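Local coordinates for tryptophanyl-tRNA synthetase (Cryptosporidium parvum Iowa II, PDB 3HV0), which probably catalyses the ATP-dependent attachment of L-tryptophan to its cognate tRNA, this chain being the C-terminal portion that carries the class I synthetase core, at residues 119-124 / 192-197; 166-171 / 198-203; 182-187 / 231-236; 223-228 / 250-255. All blocks are in the same frame, centred on the assembly; numbering follows the deposited sequence.

Contact 1: residues 119-124 / 192-197; sequences KFIFKS and VGKFAF
F122 and K194 both hold CG anti to the carbonyl carbon (chi1 -83° and -68°), and these torsions bring a phenyl ring and a lysine chain together between helix 116-122 and helix 192-202. Beyond CG the lysine is extended, so its methylenes pass slantwise over one face of the ring. K194 CG makes a CH-pi contact, 3.7 Å from the centroid of the F122 ring and 16° off its normal, while K194 CE continues along the rim to within 3.7 Å of F122 CD1. The same ring is touched near its plane by F197, whose CB lies 4.3 Å from F122 CE2. I121 works against the backbone instead. Its CG2 methyl is 3.6 Å from G193 C and equally close to K194 N, and I121 CD1 rests 4.0 Å from G193 CA. With no side chain on G193, the isoleucine can approach the main chain directly, and the CA atoms of I121 and G193 come within 6.1 Å. No hydrogen bond crosses between 119-124 and 192-197; the contact is one of van der Waals and CH-pi touches. Beyond them, A196 packs on A196 of the second subunit, and F120 forms a cation-pi contact with K173 of that subunit. K119 touches the bound tryptophan. The pair of helices thus lies where the substrate pocket of a class I tryptophanyl-tRNA synthetase meets the dimer interface.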
loop_
_atom_site.group_PDB
_atom_site.type_symbol
_atom_site.label_atom_id
_atom_site.label_comp_id
_atom_site.label_asym_id
_atom_site.label_seq_id
_atom_site.Cartn_x
_atom_site.Cartn_y
_atom_site.Cartn_z
ATOM N N LYS A 119 -6.974 4.520 10.509
ATOM C CA LYS A 119 -7.751 4.426 11.756
ATOM C C LYS A 119 -8.226 3.021 11.959
ATOM O O LYS A 119 -8.314 2.545 13.087
ATOM C CB LYS A 119 -8.930 5.410 11.734
ATOM C CG LYS A 119 -8.490 6.888 11.619
ATOM C CD LYS A 119 -7.580 7.232 12.815
ATOM C CE LYS A 119 -7.198 8.698 12.880
ATOM N NZ LYS A 119 -6.536 9.012 14.194
ATOM N N PHE A 120 -8.495 2.326 10.866
ATOM C CA PHE A 120 -8.613 0.893 10.952
ATOM C C PHE A 120 -7.305 0.271 11.462
ATOM O O PHE A 120 -7.338 -0.706 12.210
ATOM C CB PHE A 120 -8.972 0.314 9.605
ATOM C CG PHE A 120 -8.825 -1.180 9.534
ATOM C CD1 PHE A 120 -9.725 -1.993 10.172
ATOM C CD2 PHE A 120 -7.802 -1.758 8.824
ATOM C CE1 PHE A 120 -9.612 -3.366 10.115
ATOM C CE2 PHE A 120 -7.683 -3.141 8.756
ATOM C CZ PHE A 120 -8.583 -3.946 9.408
ATOM N N ILE A 121 -6.156 0.829 11.063
ATOM C CA ILE A 121 -4.871 0.249 11.445
ATOM C C ILE A 121 -4.516 0.492 12.913
ATOM O O ILE A 121 -4.094 -0.436 13.610
ATOM C CB ILE A 121 -3.705 0.699 10.528
ATOM C CG1 ILE A 121 -3.747 -0.075 9.208
ATOM C CG2 ILE A 121 -2.348 0.406 11.204
ATOM C CD1 ILE A 121 -3.486 -1.569 9.385
ATOM N N PHE A 122 -4.727 1.725 13.369
ATOM C CA PHE A 122 -4.261 2.187 14.676
ATOM C C PHE A 122 -5.251 2.036 15.815
ATOM O O PHE A 122 -4.894 2.288 16.967
ATOM C CB PHE A 122 -3.870 3.660 14.568
ATOM C CG PHE A 122 -2.490 3.869 14.042
ATOM C CD1 PHE A 122 -1.436 4.093 14.908
ATOM C CD2 PHE A 122 -2.241 3.848 12.676
ATOM C CE1 PHE A 122 -0.157 4.287 14.426
ATOM C CE2 PHE A 122 -0.977 4.058 12.180
ATOM C CZ PHE A 122 0.072 4.274 13.056
ATOM N N LYS A 123 -6.479 1.624 15.505
ATOM C CA LYS A 123 -7.565 1.536 16.492
ATOM C C LYS A 123 -8.218 0.166 16.457
ATOM O O LYS A 123 -9.144 -0.054 15.677
ATOM C CB LYS A 123 -8.624 2.602 16.208
ATOM C CG LYS A 123 -8.171 4.013 16.517
ATOM C CD LYS A 123 -8.288 4.267 18.019
ATOM C CE LYS A 123 -7.367 5.373 18.528
ATOM N NZ LYS A 123 -7.436 5.440 20.038
ATOM N N SER A 124 -7.757 -0.726 17.341
ATOM C CA SER A 124 -8.227 -2.121 17.429
ATOM C C SER A 124 -9.749 -2.295 17.318
ATOM O O SER A 124 -10.236 -3.284 16.767
ATOM C CB SER A 124 -7.773 -2.741 18.764
ATOM N N VAL A 192 2.647 -4.247 11.669
ATOM C CA VAL A 192 3.401 -3.735 10.527
ATOM C C VAL A 192 2.629 -2.692 9.718
ATOM O O VAL A 192 3.232 -1.879 9.025
ATOM C CB VAL A 192 3.888 -4.880 9.600
ATOM C CG1 VAL A 192 2.730 -5.509 8.851
ATOM C CG2 VAL A 192 4.962 -4.386 8.647
ATOM N N GLY A 193 1.303 -2.719 9.814
ATOM C CA GLY A 193 0.479 -1.662 9.261
ATOM C C GLY A 193 0.840 -0.268 9.753
ATOM O O GLY A 193 0.751 0.718 8.996
ATOM N N LYS A 194 1.243 -0.170 11.019
ATOM C CA LYS A 194 1.610 1.127 11.602
ATOM C C LYS A 194 2.888 1.665 10.967
ATOM O O LYS A 194 3.014 2.863 10.688
ATOM C CB LYS A 194 1.757 1.015 13.128
ATOM C CG LYS A 194 0.415 0.748 13.851
ATOM C CD LYS A 194 0.538 0.762 15.371
ATOM C CE LYS A 194 -0.819 0.646 16.054
ATOM N NZ LYS A 194 -0.723 0.006 17.409
ATOM N N PHE A 195 3.836 0.764 10.720
ATOM C CA PHE A 195 5.062 1.122 10.006
ATOM C C PHE A 195 4.811 1.550 8.561
ATOM O O PHE A 195 5.514 2.432 8.060
ATOM C CB PHE A 195 6.052 -0.036 10.036
ATOM C CG PHE A 195 6.626 -0.284 11.386
ATOM C CD1 PHE A 195 7.804 0.322 11.761
ATOM C CD2 PHE A 195 5.975 -1.106 12.297
ATOM C CE1 PHE A 195 8.334 0.109 13.014
ATOM C CE2 PHE A 195 6.495 -1.320 13.546
ATOM C CZ PHE A 195 7.680 -0.718 13.908
ATOM N N ALA A 196 3.813 0.942 7.903
ATOM C CA ALA A 196 3.553 1.186 6.465
ATOM C C ALA A 196 2.742 2.452 6.144
ATOM O O ALA A 196 2.702 2.846 4.980
ATOM C CB ALA A 196 2.870 -0.018 5.825
ATOM N N PHE A 197 2.084 3.052 7.139
ATOM C CA PHE A 197 1.146 4.149 6.886
ATOM C C PHE A 197 1.765 5.549 6.681
ATOM O O PHE A 197 1.254 6.340 5.898
ATOM C CB PHE A 197 0.030 4.253 7.958
ATOM C CG PHE A 197 -0.823 5.492 7.775
ATOM C CD1 PHE A 197 -1.688 5.583 6.692
ATOM C CD2 PHE A 197 -0.649 6.612 8.593
ATOM C CE1 PHE A 197 -2.406 6.750 6.457
ATOM C CE2 PHE A 197 -1.367 7.783 8.361
ATOM C CZ PHE A 197 -2.242 7.853 7.296
#

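Contact 2: residues 166-171 / 198-203; sequences PDILRI and PAVQAA. With TRP (tryptophan), chain C.
D167 begins the contact with its CB, 4.1 Å from A203 CB, while its carboxylate ties together several neighbours. R170 NH1, one turn on, forms a salt bridge with D167 OD1 at 3.0 Å; the oxygen lies close to the guanidinium plane but is met 36° above the carboxylate plane. Y246 also bonds OD1, and the hydroxyls of S208 and S209 hold OD2, which leaves this buried acid well satisfied. Next, I168 spreads its branches over three residues. I168 CG2 meets A199 CB at 3.8 Å, I168 CD1 slants across to V200 CG2, and I168 CG1 faces A203 CB. One turn on, I171 has CG2 anti to the backbone N, which sets that methyl against A199 CB as well, and I171 CD1 lies 3.8 Å from A202 CB. Three alanines and a valine on 198-203 thus meet two isoleucines and the CB of D167, and the axes of 166-171 and 198-202 approach to 8.5 Å at 123°. Q201 leaves the interface and borders the bound tryptophan. This is apolar helix-helix packing, in which helix 157-174 backs the helix that lines the amino-acid pocket of the synthetase.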
loop_
_atom_site.group_PDB
_atom_site.type_symbol
_atom_site.label_atom_id
_atom_site.label_comp_id
_atom_site.label_asym_id
_atom_site.label_seq_id
_atom_site.Cartn_x
_atom_site.Cartn_y
_atom_site.Cartn_z
ATOM N N PRO A 166 2.671 4.769 -6.348
ATOM C CA PRO A 166 4.050 4.954 -6.817
ATOM C C PRO A 166 4.903 5.810 -5.888
ATOM O O PRO A 166 6.047 5.465 -5.625
ATOM C CB PRO A 166 3.870 5.629 -8.189
ATOM C CG PRO A 166 2.546 5.181 -8.647
ATOM C CD PRO A 166 1.702 5.111 -7.399
ATOM N N ASP A 167 4.343 6.891 -5.365
ATOM C CA ASP A 167 5.084 7.751 -4.453
ATOM C C ASP A 167 5.184 7.124 -3.078
ATOM O O ASP A 167 6.147 7.353 -2.383
ATOM C CB ASP A 167 4.436 9.124 -4.355
ATOM C CG ASP A 167 4.725 10.005 -5.559
ATOM O OD1 ASP A 167 5.669 9.696 -6.321
ATOM O OD2 ASP A 167 4.017 11.033 -5.732
ATOM N N ILE A 168 4.198 6.330 -2.674
ATOM C CA ILE A 168 4.308 5.593 -1.408
ATOM C C ILE A 168 5.537 4.704 -1.471
ATOM O O ILE A 168 6.367 4.703 -0.572
ATOM C CB ILE A 168 3.058 4.737 -1.113
ATOM C CG1 ILE A 168 1.845 5.650 -0.818
ATOM C CG2 ILE A 168 3.327 3.758 0.065
ATOM C CD1 ILE A 168 0.504 4.962 -0.944
ATOM N N LEU A 169 5.656 3.964 -2.563
ATOM C CA LEU A 169 6.769 3.031 -2.769
ATOM C C LEU A 169 8.141 3.732 -2.807
ATOM O O LEU A 169 9.129 3.218 -2.269
ATOM C CB LEU A 169 6.532 2.219 -4.051
ATOM C CG LEU A 169 5.452 1.130 -3.966
ATOM C CD1 LEU A 169 5.117 0.592 -5.352
ATOM C CD2 LEU A 169 5.890 -0.014 -3.027
ATOM N N ARG A 170 8.190 4.899 -3.450
ATOM C CA ARG A 170 9.408 5.705 -3.552
ATOM C C ARG A 170 9.859 6.284 -2.214
ATOM O O ARG A 170 11.049 6.360 -1.927
ATOM C CB ARG A 170 9.193 6.850 -4.532
ATOM C CG ARG A 170 9.201 6.425 -5.972
ATOM C CD ARG A 170 8.712 7.554 -6.875
ATOM N NE ARG A 170 8.566 7.116 -8.270
ATOM C CZ ARG A 170 7.483 7.302 -9.033
ATOM N NH1 ARG A 170 6.423 7.930 -8.576
ATOM N NH2 ARG A 170 7.463 6.858 -10.280
ATOM N N ILE A 171 8.913 6.701 -1.396
ATOM C CA ILE A 171 9.210 7.135 -0.027
ATOM C C ILE A 171 9.673 5.952 0.837
ATOM O O ILE A 171 10.601 6.070 1.608
ATOM C CB ILE A 171 7.975 7.763 0.635
ATOM C CG1 ILE A 171 7.575 9.064 -0.081
ATOM C CG2 ILE A 171 8.246 8.029 2.119
ATOM C CD1 ILE A 171 6.144 9.472 0.178
ATOM N N PRO A 198 2.843 5.880 7.397
ATOM C CA PRO A 198 3.396 7.213 7.218
ATOM C C PRO A 198 3.630 7.627 5.758
ATOM O O PRO A 198 3.327 8.786 5.374
ATOM C CB PRO A 198 4.697 7.131 7.979
ATOM C CG PRO A 198 4.419 6.204 9.078
ATOM C CD PRO A 198 3.482 5.181 8.531
ATOM N N ALA A 199 4.112 6.700 4.934
ATOM C CA ALA A 199 4.310 7.010 3.508
ATOM C C ALA A 199 2.988 7.368 2.824
ATOM O O ALA A 199 2.941 8.238 1.957
ATOM C CB ALA A 199 4.963 5.875 2.787
ATOM N N VAL A 200 1.907 6.704 3.231
ATOM C CA VAL A 200 0.571 7.007 2.686
ATOM C C VAL A 200 0.152 8.436 2.978
ATOM O O VAL A 200 -0.417 9.101 2.116
ATOM C CB VAL A 200 -0.496 6.030 3.204
ATOM C CG1 VAL A 200 -1.857 6.315 2.582
ATOM C CG2 VAL A 200 -0.085 4.614 2.899
ATOM N N GLN A 201 0.465 8.923 4.173
ATOM C CA GLN A 201 0.144 10.305 4.522
ATOM C C GLN A 201 1.106 11.303 3.938
ATOM O O GLN A 201 0.737 12.439 3.701
ATOM C CB GLN A 201 0.147 10.500 6.019
ATOM C CG GLN A 201 -0.265 11.894 6.414
ATOM C CD GLN A 201 -0.953 11.973 7.718
ATOM O OE1 GLN A 201 -0.855 12.975 8.394
ATOM N NE2 GLN A 201 -1.646 10.929 8.095
ATOM N N ALA A 202 2.358 10.895 3.774
ATOM C CA ALA A 202 3.369 11.742 3.155
ATOM C C ALA A 202 3.055 12.024 1.684
ATOM O O ALA A 202 3.144 13.156 1.245
ATOM C CB ALA A 202 4.721 11.107 3.289
ATOM N N ALA A 203 2.640 10.993 0.955
ATOM C CA ALA A 203 2.587 11.003 -0.505
ATOM C C ALA A 203 1.807 12.164 -1.169
ATOM O O ALA A 203 2.182 12.613 -2.256
ATOM C CB ALA A 203 2.090 9.640 -1.035
HETATM N N TRP C . -3.804 11.266 10.185
HETATM C CA TRP C . -4.445 12.606 10.338
HETATM C C TRP C . -5.343 12.614 11.566
HETATM O O TRP C . -5.754 11.541 12.047
HETATM C CB TRP C . -5.237 13.022 9.083
HETATM C CG TRP C . -4.385 13.644 8.002
HETATM C CD1 TRP C . -3.984 13.058 6.825
HETATM C CD2 TRP C . -3.842 14.974 7.982
HETATM N NE1 TRP C . -3.236 13.937 6.089
HETATM C CE2 TRP C . -3.120 15.113 6.780
HETATM C CE3 TRP C . -3.897 16.054 8.858
HETATM C CZ2 TRP C . -2.460 16.290 6.436
HETATM C CZ3 TRP C . -3.236 17.219 8.516
HETATM C CH2 TRP C . -2.515 17.324 7.315
HETATM O OXT TRP C . -5.647 13.704 12.085
#

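Contact 3: residues 182-187 / 231-236; sequences SIFGFK and DPYFRM. With TRP (tryptophan), chain C.
F184 turns its CE2 corner, with CZ beside it, onto a face of the Y233 ring at unusually close range, F184 CE2 being 3.3 Å from Y233 CE2 and offset toward the rim. The planes meet obliquely, at 56°. Y233 belongs to helix 231-240, the connecting helix of the beta-alpha-beta crossover between strands 222-227 and 250-254, and helix 177-184 packs against it. Around the same phenyl ring, P232 CB lies 3.9 Å from F184 CE2, and the sulfur of M236 approaches the edge, near the ring plane. I183 supplies the rest of the interface. Its CG2 lies 4.0 Å from P232 CB and also sits over one face of the R235 guanidinium, whose chain, bent at chi3, runs past the isoleucine in the opposite direction. CD1 of I183 crosses to M236 CB at 4.0 Å. The helix gives way at G185, whose phi is positive, just after F184. Across the crossover helix from these residues, F234 serves the pocket: its CZ approaches CZ2 of the bound tryptophan to 3.6 Å, with the ligand atom at the edge of the phenylalanine ring.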
loop_
_atom_site.group_PDB
_atom_site.type_symbol
_atom_site.label_atom_id
_atom_site.label_comp_id
_atom_site.label_asym_id
_atom_site.label_seq_id
_atom_site.Cartn_x
_atom_site.Cartn_y
_atom_site.Cartn_z
ATOM N N SER A 182 12.294 5.683 15.255
ATOM C CA SER A 182 12.875 6.910 15.782
ATOM C C SER A 182 11.913 8.108 15.694
ATOM O O SER A 182 11.862 8.920 16.609
ATOM C CB SER A 182 14.186 7.212 15.043
ATOM O OG SER A 182 14.884 8.304 15.617
ATOM N N ILE A 183 11.139 8.187 14.618
ATOM C CA ILE A 183 10.292 9.360 14.340
ATOM C C ILE A 183 8.898 9.280 14.975
ATOM O O ILE A 183 8.412 10.259 15.545
ATOM C CB ILE A 183 10.113 9.547 12.834
ATOM C CG1 ILE A 183 11.418 10.036 12.207
ATOM C CG2 ILE A 183 8.999 10.524 12.548
ATOM C CD1 ILE A 183 11.430 9.961 10.704
ATOM N N PHE A 184 8.265 8.117 14.869
ATOM C CA PHE A 184 6.911 7.907 15.397
ATOM C C PHE A 184 6.890 7.164 16.732
ATOM O O PHE A 184 5.854 7.060 17.381
ATOM C CB PHE A 184 6.073 7.160 14.354
ATOM C CG PHE A 184 5.898 7.930 13.076
ATOM C CD1 PHE A 184 6.842 7.850 12.075
ATOM C CD2 PHE A 184 4.814 8.761 12.894
ATOM C CE1 PHE A 184 6.704 8.572 10.895
ATOM C CE2 PHE A 184 4.668 9.485 11.708
ATOM C CZ PHE A 184 5.621 9.385 10.712
ATOM N N GLY A 185 8.035 6.657 17.150
ATOM C CA GLY A 185 8.129 5.982 18.440
ATOM C C GLY A 185 7.496 4.601 18.490
ATOM O O GLY A 185 7.181 4.103 19.573
ATOM N N PHE A 186 7.332 3.957 17.334
ATOM C CA PHE A 186 6.760 2.605 17.320
ATOM C C PHE A 186 7.750 1.623 17.935
ATOM O O PHE A 186 8.883 1.982 18.237
ATOM C CB PHE A 186 6.383 2.153 15.912
ATOM C CG PHE A 186 5.440 3.103 15.176
ATOM C CD1 PHE A 186 4.506 3.878 15.856
ATOM C CD2 PHE A 186 5.477 3.183 13.799
ATOM C CE1 PHE A 186 3.652 4.720 15.172
ATOM C CE2 PHE A 186 4.629 4.027 13.115
ATOM C CZ PHE A 186 3.712 4.799 13.808
ATOM N N LYS A 187 7.310 0.388 18.132
ATOM C CA LYS A 187 8.151 -0.654 18.721
ATOM C C LYS A 187 7.988 -1.920 17.888
ATOM O O LYS A 187 7.089 -2.007 17.053
ATOM C CB LYS A 187 7.758 -0.903 20.180
ATOM N N ASP A 231 3.070 16.957 12.669
ATOM C CA ASP A 231 4.404 17.317 12.192
ATOM C C ASP A 231 5.374 16.173 11.799
ATOM O O ASP A 231 6.074 16.310 10.787
ATOM C CB ASP A 231 5.098 18.217 13.208
ATOM C CG ASP A 231 6.390 18.806 12.667
ATOM O OD1 ASP A 231 6.335 19.440 11.579
ATOM O OD2 ASP A 231 7.447 18.624 13.326
ATOM N N PRO A 232 5.436 15.074 12.591
ATOM C CA PRO A 232 6.322 13.935 12.290
ATOM C C PRO A 232 6.265 13.403 10.866
ATOM O O PRO A 232 7.299 13.099 10.296
ATOM C CB PRO A 232 5.823 12.847 13.256
ATOM C CG PRO A 232 5.396 13.609 14.456
ATOM C CD PRO A 232 4.831 14.929 13.934
ATOM N N TYR A 233 5.069 13.271 10.306
ATOM C CA TYR A 233 4.920 12.784 8.926
ATOM C C TYR A 233 5.614 13.705 7.939
ATOM O O TYR A 233 6.188 13.239 6.977
ATOM C CB TYR A 233 3.442 12.670 8.511
ATOM C CG TYR A 233 2.623 11.716 9.363
ATOM C CD1 TYR A 233 1.858 12.181 10.431
ATOM C CD2 TYR A 233 2.606 10.348 9.088
ATOM C CE1 TYR A 233 1.112 11.324 11.208
ATOM C CE2 TYR A 233 1.879 9.469 9.878
ATOM C CZ TYR A 233 1.125 9.963 10.934
ATOM O OH TYR A 233 0.374 9.103 11.705
ATOM N N PHE A 234 5.554 15.009 8.178
ATOM C CA PHE A 234 6.058 15.992 7.224
ATOM C C PHE A 234 7.498 16.425 7.544
ATOM O O PHE A 234 8.173 17.052 6.721
ATOM C CB PHE A 234 5.082 17.175 7.141
ATOM C CG PHE A 234 3.668 16.746 6.836
ATOM C CD1 PHE A 234 3.385 16.098 5.645
ATOM C CD2 PHE A 234 2.634 16.924 7.758
ATOM C CE1 PHE A 234 2.098 15.658 5.360
ATOM C CE2 PHE A 234 1.362 16.517 7.474
ATOM C CZ PHE A 234 1.089 15.874 6.278
ATOM N N ARG A 235 7.974 16.085 8.737
ATOM C CA ARG A 235 9.402 16.134 9.011
ATOM C C ARG A 235 10.055 15.065 8.142
ATOM O O ARG A 235 11.022 15.323 7.452
ATOM C CB ARG A 235 9.671 15.852 10.492
ATOM C CG ARG A 235 10.811 16.643 11.092
ATOM C CD ARG A 235 10.795 16.536 12.608
ATOM N NE ARG A 235 11.444 15.294 13.059
ATOM C CZ ARG A 235 11.004 14.491 14.036
ATOM N NH1 ARG A 235 9.869 14.756 14.700
ATOM N NH2 ARG A 235 11.715 13.400 14.343
ATOM N N MET A 236 9.492 13.858 8.179
ATOM C CA MET A 236 10.018 12.713 7.428
ATOM C C MET A 236 10.032 12.965 5.907
ATOM O O MET A 236 11.048 12.807 5.249
ATOM C CB MET A 236 9.171 11.477 7.746
ATOM C CG MET A 236 9.507 10.240 6.927
ATOM S SD MET A 236 8.086 9.149 6.837
ATOM C CE MET A 236 6.911 10.206 5.954
HETATM N N TRP C . -3.804 11.266 10.185
HETATM C CA TRP C . -4.445 12.606 10.338
HETATM C C TRP C . -5.343 12.614 11.566
HETATM O O TRP C . -5.754 11.541 12.047
HETATM C CB TRP C . -5.237 13.022 9.083
HETATM C CG TRP C . -4.385 13.644 8.002
HETATM C CD1 TRP C . -3.984 13.058 6.825
HETATM C CD2 TRP C . -3.842 14.974 7.982
HETATM N NE1 TRP C . -3.236 13.937 6.089
HETATM C CE2 TRP C . -3.120 15.113 6.780
HETATM C CE3 TRP C . -3.897 16.054 8.858
HETATM C CZ2 TRP C . -2.460 16.290 6.436
HETATM C CZ3 TRP C . -3.236 17.219 8.516
HETATM C CH2 TRP C . -2.515 17.324 7.315
HETATM O OXT TRP C . -5.647 13.704 12.085
#

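Contact 4: residues 223-228 / 250-255; sequences LVPHAI and SSIHSI. With TRP (tryptophan), chain C.
V224 and S250 open a ladder of five backbone hydrogen bonds between parallel strands. V224 N donates to S250 O at 2.7 Å, and V224 O receives I252 N at 3.2 Å. H226 repeats the pattern, its N giving to I252 O at 3.1 Å and its O taking S254 N at 2.8 Å; I228 N closes the ladder on S254 O. The side chain of H226 is satisfied separately. With CG between the backbone N and the carbonyl carbon (chi1 61°), H226 ND1 donates almost straight to A227 O at 2.7 Å; that oxygen lies in the imidazole plane, while the N-H comes from above the carbonyl plane. A water lies within bonding distance of both H226 NE2 and S251 OG. The H226 ring runs alongside that of H253, planes at 36°, and H226 CB comes 3.4 Å from CZ3 of the bound tryptophan. S250 OG bonds D61 O, and P225 O is bonded by T79 OG1. In the sheet, 222-227 is flanked by parallel strand 76-81, and 250-254 by antiparallel strand 56-60. Helix 231-240, completing a beta-alpha-beta unit of the Rossmann-type catalytic fold, covers V224, H226 and H253, whereas helices 62-70 and 93-106 pack against L223, P225 and I252.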
loop_
_atom_site.group_PDB
_atom_site.type_symbol
_atom_site.label_atom_id
_atom_site.label_comp_id
_atom_site.label_asym_id
_atom_site.label_seq_id
_atom_site.Cartn_x
_atom_site.Cartn_y
_atom_site.Cartn_z
ATOM N N LEU A 223 1.677 23.232 0.223
ATOM C CA LEU A 223 1.598 23.797 1.573
ATOM C C LEU A 223 0.628 22.990 2.372
ATOM O O LEU A 223 -0.495 22.780 1.934
ATOM C CB LEU A 223 1.119 25.255 1.571
ATOM C CG LEU A 223 0.938 25.873 2.964
ATOM C CD1 LEU A 223 2.219 25.829 3.747
ATOM C CD2 LEU A 223 0.459 27.301 2.913
ATOM N N VAL A 224 1.049 22.587 3.567
ATOM C CA VAL A 224 0.310 21.631 4.394
ATOM C C VAL A 224 -0.040 22.234 5.745
ATOM O O VAL A 224 0.824 22.321 6.636
ATOM C CB VAL A 224 1.154 20.399 4.615
ATOM C CG1 VAL A 224 0.346 19.289 5.408
ATOM C CG2 VAL A 224 1.693 19.901 3.275
ATOM N N PRO A 225 -1.299 22.688 5.900
ATOM C CA PRO A 225 -1.882 23.056 7.202
ATOM C C PRO A 225 -2.144 21.839 8.070
ATOM O O PRO A 225 -2.757 20.882 7.617
ATOM C CB PRO A 225 -3.210 23.700 6.821
ATOM C CG PRO A 225 -2.993 24.241 5.462
ATOM C CD PRO A 225 -2.098 23.231 4.788
ATOM N N HIS A 226 -1.694 21.866 9.312
ATOM C CA HIS A 226 -1.976 20.731 10.205
ATOM C C HIS A 226 -1.862 21.073 11.691
ATOM O O HIS A 226 -1.187 22.021 12.083
ATOM C CB HIS A 226 -1.094 19.520 9.837
ATOM C CG HIS A 226 0.382 19.764 9.951
ATOM N ND1 HIS A 226 1.068 19.642 11.142
ATOM C CD2 HIS A 226 1.318 20.040 9.008
ATOM C CE1 HIS A 226 2.354 19.879 10.935
ATOM N NE2 HIS A 226 2.534 20.115 9.649
ATOM N N ALA A 227 -2.551 20.310 12.523
ATOM C CA ALA A 227 -2.328 20.390 13.961
ATOM C C ALA A 227 -0.871 20.024 14.190
ATOM O O ALA A 227 -0.310 19.204 13.459
ATOM C CB ALA A 227 -3.246 19.441 14.701
ATOM N N ILE A 228 -0.248 20.651 15.176
ATOM C CA ILE A 228 1.183 20.479 15.382
ATOM C C ILE A 228 1.563 19.022 15.593
ATOM O O ILE A 228 2.688 18.634 15.329
ATOM C CB ILE A 228 1.706 21.316 16.567
ATOM C CG1 ILE A 228 3.230 21.254 16.638
ATOM C CG2 ILE A 228 1.121 20.820 17.896
ATOM C CD1 ILE A 228 3.899 21.223 15.287
ATOM N N SER A 250 5.939 22.628 2.330
ATOM C CA SER A 250 5.898 23.575 3.431
ATOM C C SER A 250 4.705 23.278 4.329
ATOM O O SER A 250 3.742 22.673 3.890
ATOM C CB SER A 250 5.745 24.980 2.880
ATOM O OG SER A 250 6.755 25.193 1.932
ATOM N N SER A 251 4.752 23.764 5.563
ATOM C CA SER A 251 3.654 23.572 6.462
ATOM C C SER A 251 3.423 24.771 7.353
ATOM O O SER A 251 4.320 25.549 7.572
ATOM C CB SER A 251 3.851 22.289 7.294
ATOM O OG SER A 251 5.175 22.151 7.743
ATOM N N ILE A 252 2.186 24.907 7.817
ATOM C CA ILE A 252 1.781 25.894 8.792
ATOM C C ILE A 252 0.919 25.172 9.838
ATOM O O ILE A 252 -0.018 24.469 9.480
ATOM C CB ILE A 252 1.034 27.071 8.108
ATOM C CG1 ILE A 252 0.745 28.182 9.112
ATOM C CG2 ILE A 252 -0.229 26.603 7.427
ATOM C CD1 ILE A 252 0.713 29.599 8.442
ATOM N N HIS A 253 1.251 25.342 11.119
ATOM C CA HIS A 253 0.815 24.422 12.159
ATOM C C HIS A 253 -0.054 25.090 13.197
ATOM O O HIS A 253 0.281 26.172 13.658
ATOM C CB HIS A 253 2.005 23.834 12.920
ATOM C CG HIS A 253 3.171 23.459 12.064
ATOM N ND1 HIS A 253 4.471 23.692 12.452
ATOM C CD2 HIS A 253 3.238 22.869 10.849
ATOM C CE1 HIS A 253 5.291 23.248 11.517
ATOM N NE2 HIS A 253 4.569 22.741 10.533
ATOM N N SER A 254 -1.112 24.396 13.624
ATOM C CA SER A 254 -2.029 24.934 14.638
ATOM C C SER A 254 -1.958 24.248 16.001
ATOM O O SER A 254 -1.575 23.085 16.121
ATOM C CB SER A 254 -3.472 24.908 14.146
ATOM O OG SER A 254 -3.905 23.588 13.920
ATOM N N ILE A 255 -2.331 25.011 17.023
ATOM C CA ILE A 255 -2.424 24.519 18.382
ATOM C C ILE A 255 -3.821 23.925 18.550
ATOM O O ILE A 255 -4.794 24.465 18.014
ATOM C CB ILE A 255 -2.174 25.656 19.396
ATOM C CG1 ILE A 255 -1.852 25.082 20.773
ATOM C CG2 ILE A 255 -3.359 26.603 19.456
ATOM C CD1 ILE A 255 -0.431 24.548 20.891
HETATM N N TRP C . -3.804 11.266 10.185
HETATM C CA TRP C . -4.445 12.606 10.338
HETATM C C TRP C . -5.343 12.614 11.566
HETATM O O TRP C . -5.754 11.541 12.047
HETATM C CB TRP C . -5.237 13.022 9.083
HETATM C CG TRP C . -4.385 13.644 8.002
HETATM C CD1 TRP C . -3.984 13.058 6.825
HETATM C CD2 TRP C . -3.842 14.974 7.982
HETATM N NE1 TRP C . -3.236 13.937 6.089
HETATM C CE2 TRP C . -3.120 15.113 6.780
HETATM C CE3 TRP C . -3.897 16.054 8.858
HETATM C CZ2 TRP C . -2.460 16.290 6.436
HETATM C CZ3 TRP C . -3.236 17.219 8.516
HETATM C CH2 TRP C . -2.515 17.324 7.315
HETATM O OXT TRP C . -5.647 13.704 12.085
HETATM O O HOH W 1 5.041 20.039 9.240
#

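Contacts 1, 2 and 3 interlock along the chain, their segments alternating, and their centres lie 14 to 15 Å apart on one side of the chain's centre. Contacts 1 and 2 share helix 192-202, both touch the second subunit, and both close before contact 4 opens. Contact 3 leans on both, through F122 against F186 and P198 against F184. It also crosses contact 4 in sequence, because helix 231-240 links the two strands paired there. The centre of contact 4 is about 15 Å from that of contact 3, 19 Å from contact 2 and 23 Å from contact 1. All four hold residues of the tryptophan pocket: one site is built from segments far apart in sequence, between the central sheet and the dimer interface.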